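Local coordinates for putative antitoxin VapB45 (Mycobacterium tuberculosis, PDB 5AF3), which is possibly the antitoxin of a type II toxin-antitoxin system, paired with the toxin VapC45, and carries a putative helix-turn-helix DNA-binding domain, at residues A[87-97]-A[135-143]; A[96-105]-A[122-130]. All blocks are in the same frame, centred on the assembly; numbering follows the deposited sequence.

Contact 1. Residues A[87-97]-A[135-143]; sequences AGVPMQRIRPS and PDDLVVRGL
This contact packs a loop and the first turn of helix 95-105 against helix 135-143; segment 87-97 links helix 72-86 to helix 95-105 within the putative helix-turn-helix region. A Schellman motif ends helix 72-86 at G88, whose positive phi (97°) suits a residue without CB. Just beyond it, V89 lies over G142, its CG2 3.6 Å from G142 C; with no side chain at G142, the CA atoms of the two residues stand 4.6 Å apart, and a CB would collide with the V89 methyl. The same CG2 presses on L143 CD2 at 3.4 Å, tighter than usual for two carbons. With CG1 anti to the backbone N (chi1 167°), V139 sets that methyl against both I94 CG1 and S97 OG, while its CG2 faces the carbonyl O of P90; beta branching thus gives one residue two methyls for two sets of partners. P90, which has no N-H to satisfy, lays its ring along the helix backbone near L138. F84 of helix 72-86 backs V89, I94 and L143. Near the start of helix 135-143 polar groups join in, and D136 reaches R93 and S97 through a water that donates to R93 O and D136 OD1 and accepts from S97 OG, each at 2.7 Å.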
ATOM      1  N   ALA A  87      14.286   6.837   0.862  1.00 21.01           N
ATOM      2  CA  ALA A  87      14.835   8.179   1.062  1.00 20.32           C
ATOM      3  C   ALA A  87      15.618   8.713  -0.145  1.00 20.18           C
ATOM      4  O   ALA A  87      16.036   9.891  -0.151  1.00 20.64           O
ATOM      5  CB  ALA A  87      15.698   8.227   2.315  1.00 19.26           C
ATOM      6  N   GLY A  88      15.847   7.839  -1.132  1.00 16.51           N
ATOM      7  CA  GLY A  88      16.645   8.204  -2.337  1.00 18.56           C
ATOM      8  C   GLY A  88      18.105   7.768  -2.235  1.00 21.93           C
ATOM      9  O   GLY A  88      18.913   8.069  -3.122  1.00 21.58           O
ATOM     10  N   VAL A  89      18.456   7.035  -1.171  1.00 18.84           N
ATOM     11  CA  VAL A  89      19.824   6.558  -1.016  1.00 19.29           C
ATOM     12  C   VAL A  89      20.252   5.584  -2.134  1.00 20.91           C
ATOM     13  O   VAL A  89      19.593   4.554  -2.407  1.00 17.60           O
ATOM     14  CB  VAL A  89      20.026   5.884   0.371  1.00 19.58           C
ATOM     15  CG1 VAL A  89      21.442   5.291   0.498  1.00 19.35           C
ATOM     16  CG2 VAL A  89      19.715   6.883   1.473  1.00 21.78           C
ATOM     17  N   PRO A  90      21.395   5.872  -2.778  1.00 21.13           N
ATOM     18  CA  PRO A  90      21.858   4.910  -3.724  1.00 18.68           C
ATOM     19  C   PRO A  90      22.253   3.594  -3.047  1.00 23.51           C
ATOM     20  O   PRO A  90      23.048   3.608  -2.099  1.00 22.03           O
ATOM     21  CB  PRO A  90      23.087   5.607  -4.377  1.00 21.42           C
ATOM     22  CG  PRO A  90      23.554   6.571  -3.345  1.00 19.74           C
ATOM     23  CD  PRO A  90      22.300   7.043  -2.662  1.00 22.07           C
ATOM     24  N   MET A  91      21.708   2.478  -3.538  1.00 20.43           N
ATOM     25  CA  MET A  91      21.802   1.195  -2.816  1.00 20.85           C
ATOM     26  C   MET A  91      22.873   0.240  -3.316  1.00 21.69           C
ATOM     27  O   MET A  91      23.328  -0.657  -2.582  1.00 22.39           O
ATOM     28  CB  MET A  91      20.440   0.464  -2.807  1.00 22.98           C
ATOM     29  CG  MET A  91      19.297   1.279  -2.157  1.00 20.55           C
ATOM     30  SD  MET A  91      19.560   1.847  -0.442  1.00 20.95           S
ATOM     31  CE  MET A  91      19.717   0.224   0.386  1.00 21.42           C
ATOM     32  N   GLN A  92      23.280   0.413  -4.565  1.00 21.30           N
ATOM     33  CA  GLN A  92      24.174  -0.574  -5.197  1.00 24.88           C
ATOM     34  C   GLN A  92      25.571  -0.606  -4.593  1.00 22.15           C
ATOM     35  O   GLN A  92      26.261  -1.608  -4.707  1.00 24.76           O
ATOM     36  CB  GLN A  92      24.312  -0.277  -6.688  1.00 26.34           C
ATOM     37  CG  GLN A  92      23.077  -0.629  -7.487  1.00 34.96           C
ATOM     38  CD  GLN A  92      23.289  -0.336  -8.943  1.00 43.41           C
ATOM     39  OE1 GLN A  92      24.089  -1.010  -9.616  1.00 46.71           O
ATOM     40  NE2 GLN A  92      22.598   0.690  -9.448  1.00 44.44           N
ATOM     41  N   ARG A  93      26.014   0.497  -3.993  1.00 22.32           N
ATOM     42  CA  ARG A  93      27.364   0.526  -3.416  1.00 21.46           C
ATOM     43  C   ARG A  93      27.326   0.879  -1.921  1.00 24.16           C
ATOM     44  O   ARG A  93      28.224   1.541  -1.385  1.00 22.87           O
ATOM     45  CB  ARG A  93      28.280   1.499  -4.193  1.00 23.22           C
ATOM     46  CG  ARG A  93      28.488   1.130  -5.669  1.00 24.65           C
ATOM     47  CD  ARG A  93      29.195   2.237  -6.452  1.00 25.86           C
ATOM     48  NE  ARG A  93      29.426   1.867  -7.861  1.00 25.03           N
ATOM     49  CZ  ARG A  93      30.521   1.282  -8.340  1.00 27.87           C
ATOM     50  NH1 ARG A  93      31.537   0.952  -7.548  1.00 30.76           N
ATOM     51  NH2 ARG A  93      30.594   1.005  -9.630  1.00 31.30           N
ATOM     52  N   ILE A  94      26.279   0.414  -1.256  1.00 21.10           N
ATOM     53  CA  ILE A  94      26.060   0.729   0.151  1.00 21.48           C
ATOM     54  C   ILE A  94      26.886  -0.154   1.098  1.00 20.12           C
ATOM     55  O   ILE A  94      27.046   0.199   2.277  1.00 17.90           O
ATOM     56  CB  ILE A  94      24.561   0.611   0.514  1.00 20.98           C
ATOM     57  CG1 ILE A  94      24.279   1.358   1.820  1.00 23.18           C
ATOM     58  CG2 ILE A  94      24.099  -0.909   0.517  1.00 21.19           C
ATOM     59  CD1 ILE A  94      22.838   1.788   2.009  1.00 24.25           C
ATOM     60  N   ARG A  95      27.360  -1.302   0.617  1.00 20.38           N
ATOM     61  CA  ARG A  95      28.004  -2.264   1.542  1.00 23.54           C
ATOM     62  C   ARG A  95      29.169  -1.697   2.409  1.00 20.69           C
ATOM     63  O   ARG A  95      29.229  -1.944   3.617  1.00 23.56           O
ATOM     64  CB  ARG A  95      28.382  -3.550   0.800  1.00 27.00           C
ATOM     65  CG  ARG A  95      28.911  -4.673   1.692  1.00 35.80           C
ATOM     66  CD  ARG A  95      29.074  -5.933   0.856  1.00 45.84           C
ATOM     67  NE  ARG A  95      29.640  -7.061   1.604  1.00 54.33           N
ATOM     68  CZ  ARG A  95      30.903  -7.491   1.512  1.00 56.07           C
ATOM     69  NH1 ARG A  95      31.773  -6.897   0.692  1.00 55.60           N
ATOM     70  NH2 ARG A  95      31.298  -8.531   2.242  1.00 55.32           N
ATOM     71  N   PRO A  96      30.080  -0.886   1.828  1.00 22.58           N
ATOM     72  CA  PRO A  96      31.112  -0.308   2.730  1.00 20.57           C
ATOM     73  C   PRO A  96      30.585   0.544   3.865  1.00 19.83           C
ATOM     74  O   PRO A  96      31.124   0.499   4.969  1.00 19.15           O
ATOM     75  CB  PRO A  96      31.981   0.516   1.774  1.00 22.19           C
ATOM     76  CG  PRO A  96      31.820  -0.174   0.504  1.00 21.80           C
ATOM     77  CD  PRO A  96      30.354  -0.507   0.437  1.00 23.30           C
ATOM     78  N   SER A  97      29.516   1.306   3.610  1.00 15.29           N
ATOM     79  CA  SER A  97      28.870   2.052   4.712  1.00 17.48           C
ATOM     80  C   SER A  97      28.310   1.133   5.780  1.00 16.08           C
ATOM     81  O   SER A  97      28.408   1.461   6.973  1.00 15.88           O
ATOM     82  CB  SER A  97      27.738   2.990   4.205  1.00 20.96           C
ATOM     83  OG  SER A  97      28.259   4.014   3.314  1.00 23.25           O
ATOM     84  N   PRO A 135      31.203   7.420  -4.011  1.00 17.43           N
ATOM     85  CA  PRO A 135      30.004   6.587  -3.743  1.00 20.68           C
ATOM     86  C   PRO A 135      29.628   6.534  -2.254  1.00 18.39           C
ATOM     87  O   PRO A 135      28.434   6.630  -1.916  1.00 16.75           O
ATOM     88  CB  PRO A 135      30.430   5.206  -4.260  1.00 20.85           C
ATOM     89  CG  PRO A 135      31.411   5.549  -5.391  1.00 22.31           C
ATOM     90  CD  PRO A 135      32.208   6.664  -4.786  1.00 18.00           C
ATOM     91  N   ASP A 136      30.625   6.428  -1.366  1.00 16.74           N
ATOM     92  CA  ASP A 136      30.308   6.491   0.065  1.00 17.71           C
ATOM     93  C   ASP A 136      29.687   7.825   0.481  1.00 18.29           C
ATOM     94  O   ASP A 136      28.698   7.861   1.232  1.00 17.97           O
ATOM     95  CB  ASP A 136      31.546   6.150   0.906  1.00 18.01           C
ATOM     96  CG  ASP A 136      32.099   4.765   0.608  1.00 19.50           C
ATOM     97  OD1 ASP A 136      31.360   3.799   0.406  1.00 21.17           O
ATOM     98  OD2 ASP A 136      33.326   4.626   0.624  1.00 21.60           O
ATOM     99  N   ASP A 137      30.222   8.939  -0.023  1.00 14.48           N
ATOM    100  CA  ASP A 137      29.688  10.240   0.308  1.00 15.37           C
ATOM    101  C   ASP A 137      28.240  10.349  -0.202  1.00 16.27           C
ATOM    102  O   ASP A 137      27.384  10.934   0.473  1.00 18.98           O
ATOM    103  CB  ASP A 137      30.580  11.327  -0.316  1.00 18.69           C
ATOM    104  CG  ASP A 137      30.213  12.717   0.138  1.00 21.64           C
ATOM    105  OD1 ASP A 137      29.916  12.923   1.344  1.00 21.76           O
ATOM    106  OD2 ASP A 137      30.225  13.636  -0.701  1.00 23.29           O
ATOM    107  N   LEU A 138      27.971   9.767  -1.361  1.00 19.37           N
ATOM    108  CA  LEU A 138      26.609   9.846  -1.932  1.00 17.85           C
ATOM    109  C   LEU A 138      25.616   9.042  -1.112  1.00 18.79           C
ATOM    110  O   LEU A 138      24.495   9.516  -0.895  1.00 16.53           O
ATOM    111  CB  LEU A 138      26.570   9.395  -3.368  1.00 20.14           C
ATOM    112  CG  LEU A 138      27.410  10.267  -4.310  1.00 15.80           C
ATOM    113  CD1 LEU A 138      27.452   9.512  -5.662  1.00 22.84           C
ATOM    114  CD2 LEU A 138      26.936  11.709  -4.435  1.00 22.13           C
ATOM    115  N   VAL A 139      26.024   7.852  -0.670  1.00 16.85           N
ATOM    116  CA  VAL A 139      25.185   7.077   0.304  1.00 16.70           C
ATOM    117  C   VAL A 139      24.860   7.959   1.510  1.00 17.46           C
ATOM    118  O   VAL A 139      23.677   8.181   1.884  1.00 15.74           O
ATOM    119  CB  VAL A 139      25.903   5.756   0.744  1.00 20.23           C
ATOM    120  CG1 VAL A 139      25.196   5.102   1.981  1.00 17.56           C
ATOM    121  CG2 VAL A 139      25.973   4.782  -0.399  1.00 21.03           C
ATOM    122  N   VAL A 140      25.910   8.503   2.132  1.00 15.62           N
ATOM    123  CA  VAL A 140      25.749   9.207   3.397  1.00 15.33           C
ATOM    124  C   VAL A 140      24.935  10.518   3.224  1.00 18.48           C
ATOM    125  O   VAL A 140      24.132  10.872   4.097  1.00 16.81           O
ATOM    126  CB  VAL A 140      27.110   9.449   4.085  1.00 19.16           C
ATOM    127  CG1 VAL A 140      26.980  10.364   5.282  1.00 17.23           C
ATOM    128  CG2 VAL A 140      27.713   8.120   4.466  1.00 14.26           C
ATOM    129  N   ARG A 141      25.161  11.226   2.107  1.00 15.94           N
ATOM    130  CA  ARG A 141      24.365  12.416   1.781  1.00 19.50           C
ATOM    131  C   ARG A 141      22.890  12.103   1.578  1.00 19.23           C
ATOM    132  O   ARG A 141      22.037  12.959   1.834  1.00 18.80           O
ATOM    133  CB  ARG A 141      24.939  13.148   0.553  1.00 22.31           C
ATOM    134  CG  ARG A 141      26.082  14.106   0.954  1.00 32.33           C
ATOM    135  CD  ARG A 141      27.060  14.427  -0.184  1.00 37.33           C
ATOM    136  NE  ARG A 141      26.439  14.598  -1.510  1.00 41.76           N
ATOM    137  CZ  ARG A 141      27.097  14.970  -2.616  1.00 44.61           C
ATOM    138  NH1 ARG A 141      28.409  15.210  -2.585  1.00 40.29           N
ATOM    139  NH2 ARG A 141      26.443  15.098  -3.774  1.00 44.25           N
ATOM    140  N   GLY A 142      22.599  10.880   1.171  1.00 15.49           N
ATOM    141  CA  GLY A 142      21.207  10.431   1.016  1.00 16.20           C
ATOM    142  C   GLY A 142      20.513  10.262   2.369  1.00 16.43           C
ATOM    143  O   GLY A 142      19.283  10.358   2.470  1.00 17.18           O
ATOM    144  N   LEU A 143      21.305  10.006   3.414  1.00 12.88           N
ATOM    145  CA  LEU A 143      20.781   9.696   4.744  1.00 13.95           C
ATOM    146  C   LEU A 143      20.709  10.825   5.753  1.00 18.20           C
ATOM    147  O   LEU A 143      19.810  10.835   6.612  1.00 17.31           O
ATOM    148  CB  LEU A 143      21.627   8.528   5.347  1.00 14.92           C
ATOM    149  CG  LEU A 143      21.497   7.197   4.633  1.00 15.86           C
ATOM    150  CD1 LEU A 143      22.550   6.199   5.114  1.00 20.28           C
ATOM    151  CD2 LEU A 143      20.080   6.655   4.866  1.00 19.64           C
TER
HETATM  152  O   HOH W   1      28.901   2.758   0.971  1.00 22.32           O

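Contact 2. Residues A[96-105]-A[122-130]; sequences PSLDWLIKNV and VLWRFAERS
W100 carries this helix-helix contact, a knob set among V122, R125, F126 and R129 where helices 96-105 and 122-130 run at 129° to each other, their axes 9.9 Å apart. With CG anti to the backbone N (chi1 172°), its indole leans across the other helix and NE1 donates to V122 O at 2.8 Å. The donor stands above that carbonyl's plane, opposite the face used by F126 N, so V122 O keeps its helical bond while gaining a second. F126 also holds CG anti to its backbone N (chi1 -176°), and the two aromatics slide past each other in opposite directions: each CB sits over the other's ring, F126 CB 3.5 Å from the centroid of the indole five-membered ring, with the rings in an offset stack. R129 NE lies over the same indole face, toward the rim. N104 takes the other face, its ND2 held there by a bond to W100 O (2.9 Å). V122 answers as a knob among W100, L101, N104 and V105, its CG1 methyl touching N104 CB at 3.7 Å. The buried L101 and L123 also meet, L101 CG 3.7 Å from L123 CD2. Helix 135-143 closes the F126 end through D136, while W124 turns away to stack on Y151 of strand 150-153.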
ATOM      1  N   PRO A  96      30.080  -0.886   1.828  1.00 22.58           N
ATOM      2  CA  PRO A  96      31.112  -0.308   2.730  1.00 20.57           C
ATOM      3  C   PRO A  96      30.585   0.544   3.865  1.00 19.83           C
ATOM      4  O   PRO A  96      31.124   0.499   4.969  1.00 19.15           O
ATOM      5  CB  PRO A  96      31.981   0.516   1.774  1.00 22.19           C
ATOM      6  CG  PRO A  96      31.820  -0.174   0.504  1.00 21.80           C
ATOM      7  CD  PRO A  96      30.354  -0.507   0.437  1.00 23.30           C
ATOM      8  N   SER A  97      29.516   1.306   3.610  1.00 15.29           N
ATOM      9  CA  SER A  97      28.870   2.052   4.712  1.00 17.48           C
ATOM     10  C   SER A  97      28.310   1.133   5.780  1.00 16.08           C
ATOM     11  O   SER A  97      28.408   1.461   6.973  1.00 15.88           O
ATOM     12  CB  SER A  97      27.738   2.990   4.205  1.00 20.96           C
ATOM     13  OG  SER A  97      28.259   4.014   3.314  1.00 23.25           O
ATOM     14  N   LEU A  98      27.670   0.048   5.342  1.00 18.27           N
ATOM     15  CA  LEU A  98      27.138  -0.950   6.288  1.00 21.38           C
ATOM     16  C   LEU A  98      28.282  -1.605   7.118  1.00 19.27           C
ATOM     17  O   LEU A  98      28.192  -1.655   8.338  1.00 18.84           O
ATOM     18  CB  LEU A  98      26.302  -1.980   5.547  1.00 22.02           C
ATOM     19  CG  LEU A  98      25.119  -1.424   4.739  1.00 22.51           C
ATOM     20  CD1 LEU A  98      24.341  -2.565   4.155  1.00 25.42           C
ATOM     21  CD2 LEU A  98      24.219  -0.585   5.612  1.00 20.47           C
ATOM     22  N   ASP A  99      29.356  -2.029   6.454  1.00 22.52           N
ATOM     23  CA  ASP A  99      30.569  -2.543   7.143  1.00 23.22           C
ATOM     24  C   ASP A  99      31.054  -1.556   8.191  1.00 22.01           C
ATOM     25  O   ASP A  99      31.328  -1.927   9.329  1.00 20.44           O
ATOM     26  CB  ASP A  99      31.703  -2.849   6.146  1.00 25.85           C
ATOM     27  CG  ASP A  99      31.406  -4.053   5.227  1.00 34.15           C
ATOM     28  OD1 ASP A  99      30.524  -4.889   5.538  1.00 32.46           O
ATOM     29  OD2 ASP A  99      32.075  -4.173   4.176  1.00 34.33           O
ATOM     30  N   TRP A 100      31.143  -0.276   7.821  1.00 20.87           N
ATOM     31  CA  TRP A 100      31.580   0.758   8.754  1.00 17.59           C
ATOM     32  C   TRP A 100      30.648   0.868   9.941  1.00 20.53           C
ATOM     33  O   TRP A 100      31.101   0.883  11.076  1.00 18.38           O
ATOM     34  CB  TRP A 100      31.790   2.140   8.030  1.00 20.77           C
ATOM     35  CG  TRP A 100      32.069   3.303   8.960  1.00 21.13           C
ATOM     36  CD1 TRP A 100      31.157   4.181   9.441  1.00 23.48           C
ATOM     37  CD2 TRP A 100      33.338   3.692   9.529  1.00 24.81           C
ATOM     38  NE1 TRP A 100      31.772   5.109  10.254  1.00 27.20           N
ATOM     39  CE2 TRP A 100      33.102   4.815  10.346  1.00 19.52           C
ATOM     40  CE3 TRP A 100      34.631   3.174   9.459  1.00 28.23           C
ATOM     41  CZ2 TRP A 100      34.130   5.477  11.060  1.00 25.55           C
ATOM     42  CZ3 TRP A 100      35.662   3.827  10.189  1.00 26.04           C
ATOM     43  CH2 TRP A 100      35.396   4.958  10.957  1.00 24.38           C
ATOM     44  N   LEU A 101      29.335   0.879   9.686  1.00 19.46           N
ATOM     45  CA  LEU A 101      28.332   0.925  10.748  1.00 14.76           C
ATOM     46  C   LEU A 101      28.450  -0.274  11.707  1.00 16.13           C
ATOM     47  O   LEU A 101      28.386  -0.102  12.935  1.00 20.03           O
ATOM     48  CB  LEU A 101      26.908   0.946  10.146  1.00 16.11           C
ATOM     49  CG  LEU A 101      26.320   2.269   9.761  1.00 23.78           C
ATOM     50  CD1 LEU A 101      25.087   1.996   8.836  1.00 24.85           C
ATOM     51  CD2 LEU A 101      25.945   2.968  11.075  1.00 22.18           C
ATOM     52  N   ILE A 102      28.624  -1.462  11.147  1.00 16.74           N
ATOM     53  CA  ILE A 102      28.760  -2.646  11.989  1.00 18.71           C
ATOM     54  C   ILE A 102      30.025  -2.504  12.868  1.00 25.27           C
ATOM     55  O   ILE A 102      29.977  -2.749  14.083  1.00 21.57           O
ATOM     56  CB  ILE A 102      28.796  -3.914  11.195  1.00 20.83           C
ATOM     57  CG1 ILE A 102      27.393  -4.175  10.591  1.00 20.62           C
ATOM     58  CG2 ILE A 102      29.170  -5.103  12.123  1.00 24.10           C
ATOM     59  CD1 ILE A 102      27.408  -5.162   9.454  1.00 26.84           C
ATOM     60  N   LYS A 103      31.121  -2.069  12.250  1.00 19.80           N
ATOM     61  CA  LYS A 103      32.411  -1.899  12.979  1.00 20.73           C
ATOM     62  C   LYS A 103      32.308  -0.918  14.144  1.00 21.76           C
ATOM     63  O   LYS A 103      33.037  -1.060  15.133  1.00 27.15           O
ATOM     64  CB  LYS A 103      33.530  -1.491  12.017  1.00 19.47           C
ATOM     65  CG  LYS A 103      33.924  -2.523  10.991  1.00 23.99           C
ATOM     66  CD  LYS A 103      34.876  -1.900   9.990  1.00 29.03           C
ATOM     67  CE  LYS A 103      35.302  -2.886   8.972  1.00 31.09           C
ATOM     68  NZ  LYS A 103      36.341  -2.223   8.115  1.00 35.81           N
ATOM     69  N   ASN A 104      31.374   0.048  14.084  1.00 18.04           N
ATOM     70  CA  ASN A 104      31.217   1.066  15.116  1.00 16.48           C
ATOM     71  C   ASN A 104      30.012   0.960  16.050  1.00 22.99           C
ATOM     72  O   ASN A 104      30.105   1.332  17.241  1.00 25.10           O
ATOM     73  CB  ASN A 104      31.197   2.461  14.479  1.00 23.02           C
ATOM     74  CG  ASN A 104      32.556   2.858  13.959  1.00 27.90           C
ATOM     75  OD1 ASN A 104      33.406   3.346  14.729  1.00 26.98           O
ATOM     76  ND2 ASN A 104      32.810   2.569  12.677  1.00 23.63           N
ATOM     77  N   VAL A 105      28.867   0.547  15.506  1.00 20.81           N
ATOM     78  CA  VAL A 105      27.639   0.414  16.305  1.00 23.10           C
ATOM     79  C   VAL A 105      27.470  -1.024  16.810  1.00 24.75           C
ATOM     80  O   VAL A 105      26.829  -1.239  17.839  1.00 25.39           O
ATOM     81  CB  VAL A 105      26.402   0.893  15.502  1.00 20.29           C
ATOM     82  CG1 VAL A 105      25.071   0.698  16.279  1.00 22.72           C
ATOM     83  CG2 VAL A 105      26.605   2.384  15.215  1.00 20.66           C
ATOM     84  N   VAL A 122      28.223   8.580  13.137  1.00 15.97           N
ATOM     85  CA  VAL A 122      29.126   7.537  12.633  1.00 16.56           C
ATOM     86  C   VAL A 122      29.271   7.600  11.090  1.00 20.81           C
ATOM     87  O   VAL A 122      30.378   7.544  10.518  1.00 19.40           O
ATOM     88  CB  VAL A 122      28.652   6.091  13.118  1.00 19.38           C
ATOM     89  CG1 VAL A 122      29.397   5.013  12.419  1.00 15.66           C
ATOM     90  CG2 VAL A 122      28.773   5.956  14.680  1.00 22.98           C
ATOM     91  N   LEU A 123      28.143   7.730  10.398  1.00 18.13           N
ATOM     92  CA  LEU A 123      28.198   7.759   8.943  1.00 17.83           C
ATOM     93  C   LEU A 123      28.883   9.002   8.397  1.00 15.52           C
ATOM     94  O   LEU A 123      29.587   8.951   7.407  1.00 17.71           O
ATOM     95  CB  LEU A 123      26.777   7.671   8.387  1.00 20.39           C
ATOM     96  CG  LEU A 123      26.218   6.246   8.521  1.00 17.87           C
ATOM     97  CD1 LEU A 123      24.680   6.387   8.336  1.00 22.80           C
ATOM     98  CD2 LEU A 123      26.831   5.245   7.565  1.00 22.03           C
ATOM     99  N   TRP A 124      28.611  10.125   9.027  1.00 18.47           N
ATOM    100  CA  TRP A 124      29.273  11.369   8.654  1.00 23.73           C
ATOM    101  C   TRP A 124      30.816  11.190   8.617  1.00 20.70           C
ATOM    102  O   TRP A 124      31.460  11.499   7.603  1.00 22.79           O
ATOM    103  CB  TRP A 124      28.835  12.479   9.596  1.00 30.38           C
ATOM    104  CG  TRP A 124      29.632  13.684   9.429  1.00 35.66           C
ATOM    105  CD1 TRP A 124      29.742  14.441   8.301  1.00 38.53           C
ATOM    106  CD2 TRP A 124      30.477  14.289  10.413  1.00 37.66           C
ATOM    107  NE1 TRP A 124      30.597  15.497   8.524  1.00 38.53           N
ATOM    108  CE2 TRP A 124      31.068  15.423   9.810  1.00 38.23           C
ATOM    109  CE3 TRP A 124      30.797  13.979  11.749  1.00 39.00           C
ATOM    110  CZ2 TRP A 124      31.947  16.263  10.500  1.00 35.56           C
ATOM    111  CZ3 TRP A 124      31.673  14.811  12.432  1.00 38.12           C
ATOM    112  CH2 TRP A 124      32.236  15.944  11.801  1.00 37.69           C
ATOM    113  N   ARG A 125      31.359  10.662   9.713  1.00 26.13           N
ATOM    114  CA  ARG A 125      32.795  10.365   9.867  1.00 29.63           C
ATOM    115  C   ARG A 125      33.349   9.519   8.712  1.00 28.34           C
ATOM    116  O   ARG A 125      34.452   9.783   8.206  1.00 25.88           O
ATOM    117  CB  ARG A 125      33.048   9.639  11.197  1.00 33.29           C
ATOM    118  CG  ARG A 125      32.831  10.481  12.431  1.00 36.24           C
ATOM    119  CD  ARG A 125      33.438   9.828  13.701  1.00 42.47           C
ATOM    120  NE  ARG A 125      32.428   9.369  14.681  1.00 42.74           N
ATOM    121  CZ  ARG A 125      32.231   8.100  15.051  1.00 47.05           C
ATOM    122  NH1 ARG A 125      32.954   7.097  14.523  1.00 42.90           N
ATOM    123  NH2 ARG A 125      31.289   7.832  15.959  1.00 49.01           N
ATOM    124  N   PHE A 126      32.576   8.511   8.285  1.00 21.65           N
ATOM    125  CA  PHE A 126      32.942   7.667   7.162  1.00 20.18           C
ATOM    126  C   PHE A 126      33.020   8.472   5.847  1.00 19.76           C
ATOM    127  O   PHE A 126      33.976   8.368   5.101  1.00 24.15           O
ATOM    128  CB  PHE A 126      31.897   6.538   7.046  1.00 20.00           C
ATOM    129  CG  PHE A 126      32.183   5.543   5.999  1.00 19.73           C
ATOM    130  CD1 PHE A 126      33.338   4.762   6.058  1.00 22.79           C
ATOM    131  CD2 PHE A 126      31.274   5.326   4.952  1.00 17.45           C
ATOM    132  CE1 PHE A 126      33.610   3.846   5.107  1.00 20.68           C
ATOM    133  CE2 PHE A 126      31.545   4.405   3.996  1.00 18.75           C
ATOM    134  CZ  PHE A 126      32.714   3.645   4.070  1.00 20.67           C
ATOM    135  N   ALA A 127      32.008   9.280   5.573  1.00 18.67           N
ATOM    136  CA  ALA A 127      31.930   9.980   4.290  1.00 19.55           C
ATOM    137  C   ALA A 127      33.002  11.077   4.216  1.00 22.60           C
ATOM    138  O   ALA A 127      33.484  11.374   3.134  1.00 22.39           O
ATOM    139  CB  ALA A 127      30.557  10.580   4.114  1.00 21.90           C
ATOM    140  N   GLU A 128      33.367  11.639   5.371  1.00 26.66           N
ATOM    141  CA  GLU A 128      34.375  12.714   5.443  1.00 31.74           C
ATOM    142  C   GLU A 128      35.664  12.258   4.802  1.00 30.29           C
ATOM    143  O   GLU A 128      36.230  12.944   3.942  1.00 32.33           O
ATOM    144  CB  GLU A 128      34.691  13.031   6.880  1.00 33.25           C
ATOM    145  CG  GLU A 128      33.766  13.930   7.580  1.00 40.39           C
ATOM    146  CD  GLU A 128      34.391  14.339   8.879  1.00 46.46           C
ATOM    147  OE1 GLU A 128      34.227  13.585   9.869  1.00 47.63           O
ATOM    148  OE2 GLU A 128      35.096  15.372   8.880  1.00 48.57           O
ATOM    149  N   ARG A 129      36.117  11.071   5.197  1.00 26.27           N
ATOM    150  CA  ARG A 129      37.363  10.519   4.691  1.00 28.97           C
ATOM    151  C   ARG A 129      37.235   9.911   3.294  1.00 29.21           C
ATOM    152  O   ARG A 129      38.234   9.551   2.668  1.00 29.82           O
ATOM    153  CB  ARG A 129      37.877   9.458   5.671  1.00 34.92           C
ATOM    154  CG  ARG A 129      36.873   8.342   5.925  1.00 35.06           C
ATOM    155  CD  ARG A 129      37.170   7.568   7.193  1.00 38.45           C
ATOM    156  NE  ARG A 129      36.655   6.188   7.167  1.00 34.32           N
ATOM    157  CZ  ARG A 129      37.139   5.209   6.410  1.00 34.18           C
ATOM    158  NH1 ARG A 129      38.146   5.442   5.579  1.00 42.11           N
ATOM    159  NH2 ARG A 129      36.618   3.984   6.484  1.00 41.33           N
ATOM    160  N   SER A 130      36.004   9.785   2.806  1.00 26.35           N
ATOM    161  CA  SER A 130      35.739   9.092   1.557  1.00 25.15           C
ATOM    162  C   SER A 130      36.052   9.924   0.307  1.00 21.71           C
ATOM    163  O   SER A 130      36.372   9.357  -0.731  1.00 24.39           O
ATOM    164  CB  SER A 130      34.289   8.599   1.508  1.00 27.44           C
ATOM    165  OG  SER A 130      34.180   7.351   2.220  1.00 34.10           O
TER

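Helix 95-105 serves both contacts, offering its first turn, P96 and S97, to contact 1 and nearly its whole length to contact 2. Helices 115-130 and 135-143 are consecutive and pack on each other, V140 CB against A127 CB, so the three form one cluster. Each contact is partly buried and buries a similar area. In contact 1 the buried V89, I94, V139 and L143 form an aliphatic core beside G142, with P90, R93 and P135 at the exposed margin; contact 2 centres on stacked aromatics and a direct indole bond, with V122, L123 and F126 buried and R125 and R129 bordering the outside. D136 bridges them: OD1 belongs to the water site, whereas OD2 probably bonds S130 OG (3.3 Å).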